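Local atomic coordinates of gamma-glutamyl-gamma-aminobutyraldehyde dehydrogenase (Burkholderia cenocepacia, PDB entry 4LIH), a protein that probably oxidises aldehydes such as gamma-glutamyl-gamma-aminobutyraldehyde to the corresponding carboxylic acids with NAD(P)+ as an aldehyde dehydrogenase family enzyme. Residues E108-E113 against L206-V211; C47-I51 against T114-G118. All coordinates share one frame; numbering follows the deposited sequence.

Contact 1 (E108-E113 against L206-V211); sequences ELSLLE and LTAIRV
Thr207 puts its two branches to different uses against helix 106-117. Its methyl CG2 lies 3.4 Å from Leu109 O and also touches Leu112 CB. The hydroxyl, set by a chi1 of 55° in the cleft flanked by its own N and C, donates from OG1 to Glu113 OE1 at 2.7 Å. That carboxylate oxygen is met on its syn side, somewhat out of the carboxylate plane, and a water donates to it as well while accepting from Thr207 N. With OE2 taken by the backbone N of Ile179, both oxygens of this buried carboxylate are engaged. Here the backbones come nearest, the CA atoms of Leu109 and Thr207 being 6.1 Å apart. Next along, Leu109 CD2 presses on the aliphatic stem of Arg210, 3.5 Å from CG, and Leu112 CD1 touches the same stem while CD2 meets Leu206 CD1. At the partly exposed flank, on the far side of the leucines, packing gives way to charge. The extended Glu108 side chain crosses that of Arg210 at about a right angle in a side-on salt bridge: NE reaches OE2 at 2.9 Å from above the carboxylate plane, and NH2 reaches the syn lone pair of OE1 at 3.2 Å. The two planes stand 54° apart, a skewed pairing. Near-antiparallel at 153°, with segment axes 9.3 Å apart, the pair exemplifies helix-helix packing with an apolar seam bordered by polar links, within the aldehyde dehydrogenase fold.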
# COMPACT_ATOMS: atom_id res chain seq x y z
N GLU A 108 37.51 -12.77 5.96
CA GLU A 108 38.18 -11.68 6.67
C GLU A 108 37.24 -10.96 7.64
O GLU A 108 37.60 -10.71 8.80
CB GLU A 108 38.75 -10.66 5.68
CG GLU A 108 39.57 -9.57 6.33
CD GLU A 108 39.88 -8.42 5.42
OE1 GLU A 108 39.44 -8.42 4.24
OE2 GLU A 108 40.56 -7.49 5.88
N LEU A 109 36.03 -10.66 7.18
CA LEU A 109 35.09 -9.90 8.00
C LEU A 109 34.60 -10.75 9.17
O LEU A 109 34.44 -10.28 10.28
CB LEU A 109 33.91 -9.42 7.15
CG LEU A 109 34.20 -8.30 6.17
CD1 LEU A 109 33.01 -8.09 5.24
CD2 LEU A 109 34.55 -7.02 6.92
N SER A 110 34.30 -12.01 8.88
CA SER A 110 33.92 -12.94 9.92
C SER A 110 35.03 -13.08 10.98
O SER A 110 34.75 -13.06 12.19
CB SER A 110 33.58 -14.28 9.31
OG SER A 110 32.48 -14.18 8.43
N LEU A 111 36.28 -13.20 10.53
CA LEU A 111 37.41 -13.36 11.48
C LEU A 111 37.66 -12.09 12.31
O LEU A 111 37.91 -12.17 13.50
CB LEU A 111 38.67 -13.85 10.74
CG LEU A 111 39.98 -13.96 11.58
CD1 LEU A 111 39.89 -15.06 12.64
CD2 LEU A 111 41.14 -14.22 10.64
N LEU A 112 37.56 -10.92 11.68
CA LEU A 112 37.64 -9.67 12.41
C LEU A 112 36.59 -9.58 13.51
O LEU A 112 36.93 -9.20 14.63
CB LEU A 112 37.48 -8.47 11.47
CG LEU A 112 38.62 -8.21 10.53
CD1 LEU A 112 38.18 -7.21 9.48
CD2 LEU A 112 39.81 -7.65 11.32
N GLU A 113 35.34 -9.94 13.19
CA GLU A 113 34.23 -9.90 14.15
C GLU A 113 34.43 -10.84 15.33
O GLU A 113 34.07 -10.49 16.46
CB GLU A 113 32.89 -10.27 13.46
CG GLU A 113 31.60 -9.85 14.21
CD GLU A 113 31.26 -8.39 13.94
OE1 GLU A 113 32.17 -7.56 13.84
OE2 GLU A 113 30.09 -8.08 13.75
N LEU A 206 36.31 -2.90 14.54
CA LEU A 206 37.06 -3.36 13.34
C LEU A 206 36.24 -3.59 12.04
O LEU A 206 36.67 -3.14 10.95
CB LEU A 206 37.91 -4.62 13.64
CG LEU A 206 38.95 -4.46 14.79
CD1 LEU A 206 39.78 -5.72 14.98
CD2 LEU A 206 39.83 -3.27 14.51
N THR A 207 35.12 -4.29 12.13
CA THR A 207 34.33 -4.56 10.91
C THR A 207 33.74 -3.28 10.34
O THR A 207 33.62 -3.15 9.13
CB THR A 207 33.27 -5.68 11.07
OG1 THR A 207 32.37 -5.42 12.17
CG2 THR A 207 33.94 -7.01 11.25
N ALA A 208 33.37 -2.33 11.20
CA ALA A 208 32.86 -1.04 10.77
C ALA A 208 33.89 -0.37 9.87
O ALA A 208 33.59 0.08 8.76
CB ALA A 208 32.59 -0.14 11.97
N ILE A 209 35.10 -0.27 10.43
CA ILE A 209 36.24 0.29 9.72
C ILE A 209 36.44 -0.43 8.40
O ILE A 209 36.55 0.20 7.36
CB ILE A 209 37.53 0.23 10.59
CG1 ILE A 209 37.41 1.16 11.80
CG2 ILE A 209 38.74 0.61 9.73
CD1 ILE A 209 38.58 1.17 12.76
N ARG A 210 36.49 -1.76 8.44
CA ARG A 210 36.73 -2.53 7.23
C ARG A 210 35.69 -2.27 6.13
O ARG A 210 36.07 -2.04 4.97
CB ARG A 210 36.83 -4.04 7.53
CG ARG A 210 37.31 -4.91 6.37
CD ARG A 210 38.69 -4.44 5.91
NE ARG A 210 39.22 -5.23 4.77
CZ ARG A 210 39.35 -4.83 3.51
NH1 ARG A 210 39.08 -3.60 3.11
NH2 ARG A 210 39.80 -5.68 2.61
N VAL A 211 34.40 -2.27 6.48
CA VAL A 211 33.33 -2.13 5.47
C VAL A 211 33.29 -0.72 4.87
O VAL A 211 32.77 -0.51 3.75
CB VAL A 211 31.92 -2.54 5.95
CG1 VAL A 211 31.89 -4.00 6.38
CG2 VAL A 211 31.38 -1.65 7.06
O HOH W 1 34.34 -5.70 14.65

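Contact 2 (C47-I51 against T114-G118); sequences CVSPI and TLDAG
Ser49 holds OG anti to its backbone N (chi1 -172°), and Cys47 does the same with SG (chi1 177°); the first rotation brings a hydroxyl to the end of helix 106-117, the second a sulfur to Asp116. Ser49 OG donates to Leu115 O at 2.6 Å, coming in along a lone pair of the carbonyl oxygen, within its plane, with a C=O...donor angle of 141°. The CA-H of the same serine also leans on that oxygen, and Ile51 N donates a weak hydrogen bond to OG, so the hydroxyl mediates between the helix end and the connection after strand 44-48. Pro50 then lies over the last carbonyls: CD is 3.2 Å from Asp116 O, and CG rests 3.5 Å from Ala117 C. A proline has no N-H to offer these oxygens, so its ring meets them through carbon alone. Beyond it, Ile51 CD1 reaches Leu115 CD2 at 4.0 Å, an apolar touch beside the polar one. At the other end Cys47 SG lies 3.2 Å from Asp116 OD1, while OD2 is turned to the backbone N of Leu206. Gly118 leaves the helix with positive phi, its N still bonded to Thr114 O, and lies against the Pro50 ring, the CA atoms of Gly118 and Pro50 5.2 Å apart. The arrangement is that of a helix C-terminus closed by a glycine of positive phi, met by the connection that follows strand 44-48 in the antiparallel pair 44-48/55-60, with Ser49 and Pro50 covering the last carbonyls.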
# COMPACT_ATOMS: atom_id res chain seq x y z
N CYS A 47 42.60 -2.01 20.88
CA CYS A 47 41.54 -2.94 20.57
C CYS A 47 41.93 -4.34 21.01
O CYS A 47 42.81 -5.00 20.39
CB CYS A 47 41.29 -2.88 19.10
SG CYS A 47 40.04 -4.03 18.47
N VAL A 48 41.29 -4.77 22.09
CA VAL A 48 41.63 -6.01 22.78
C VAL A 48 40.63 -7.12 22.46
O VAL A 48 39.44 -6.86 22.29
CB VAL A 48 41.66 -5.80 24.31
CG1 VAL A 48 42.08 -7.06 25.04
CG2 VAL A 48 42.60 -4.67 24.67
N SER A 49 41.13 -8.33 22.30
CA SER A 49 40.29 -9.48 22.01
C SER A 49 39.80 -10.13 23.29
O SER A 49 40.59 -10.43 24.18
CB SER A 49 41.10 -10.51 21.23
OG SER A 49 40.27 -11.55 20.79
N PRO A 50 38.50 -10.42 23.35
CA PRO A 50 37.93 -11.16 24.47
C PRO A 50 38.35 -12.62 24.56
O PRO A 50 38.16 -13.25 25.60
CB PRO A 50 36.42 -11.12 24.21
CG PRO A 50 36.19 -10.17 23.08
CD PRO A 50 37.49 -9.87 22.43
N ILE A 51 38.93 -13.15 23.51
CA ILE A 51 39.26 -14.55 23.44
C ILE A 51 40.32 -14.83 24.48
O ILE A 51 40.23 -15.81 25.23
CB ILE A 51 39.79 -14.94 22.04
CG1 ILE A 51 38.66 -14.75 20.99
CG2 ILE A 51 40.30 -16.38 22.04
CD1 ILE A 51 39.16 -14.77 19.55
N THR A 114 34.93 -12.04 15.04
CA THR A 114 35.18 -13.10 16.04
C THR A 114 36.36 -12.68 16.94
O THR A 114 36.27 -12.80 18.14
CB THR A 114 35.47 -14.46 15.35
OG1 THR A 114 34.26 -15.01 14.79
CG2 THR A 114 36.09 -15.46 16.32
N LEU A 115 37.43 -12.14 16.34
CA LEU A 115 38.54 -11.60 17.15
C LEU A 115 38.18 -10.43 18.05
O LEU A 115 38.59 -10.38 19.20
CB LEU A 115 39.70 -11.16 16.25
CG LEU A 115 40.36 -12.30 15.50
CD1 LEU A 115 41.30 -11.74 14.42
CD2 LEU A 115 41.10 -13.23 16.45
N ASP A 116 37.40 -9.50 17.49
CA ASP A 116 37.07 -8.22 18.11
C ASP A 116 36.08 -8.40 19.27
O ASP A 116 36.22 -7.79 20.34
CB ASP A 116 36.48 -7.31 17.00
CG ASP A 116 36.58 -5.81 17.30
OD1 ASP A 116 37.22 -5.46 18.32
OD2 ASP A 116 36.02 -4.99 16.50
N ALA A 117 35.08 -9.25 19.07
CA ALA A 117 33.91 -9.28 19.97
C ALA A 117 33.69 -10.63 20.65
O ALA A 117 32.79 -10.73 21.46
CB ALA A 117 32.67 -8.88 19.20
N GLY A 118 34.50 -11.65 20.31
CA GLY A 118 34.49 -12.97 20.97
C GLY A 118 33.40 -13.91 20.50
O GLY A 118 33.13 -14.93 21.13

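Contacts 1 and 2 are successive stations on one helix, 106-117: its earlier turns face helix 206-218 and its last turn receives the segment 47-51. Their centres lie about 11 Å apart, and two direct links join them. Leu206 N, at the start of the second helix, is 2.9 Å from Asp116 OD2, so a side chain of contact 2 probably accepts from the first backbone N-H of segment 206-211 in contact 1; Leu206 CG also packs on Cys47 SG at 3.9 Å. Leu206 further touches Leu56 and Val59 of strand 55-60, which Cys47 touches too. Both contacts are buried and lie away from Glu274, the predicted active-site residue, and neither involves another subunit.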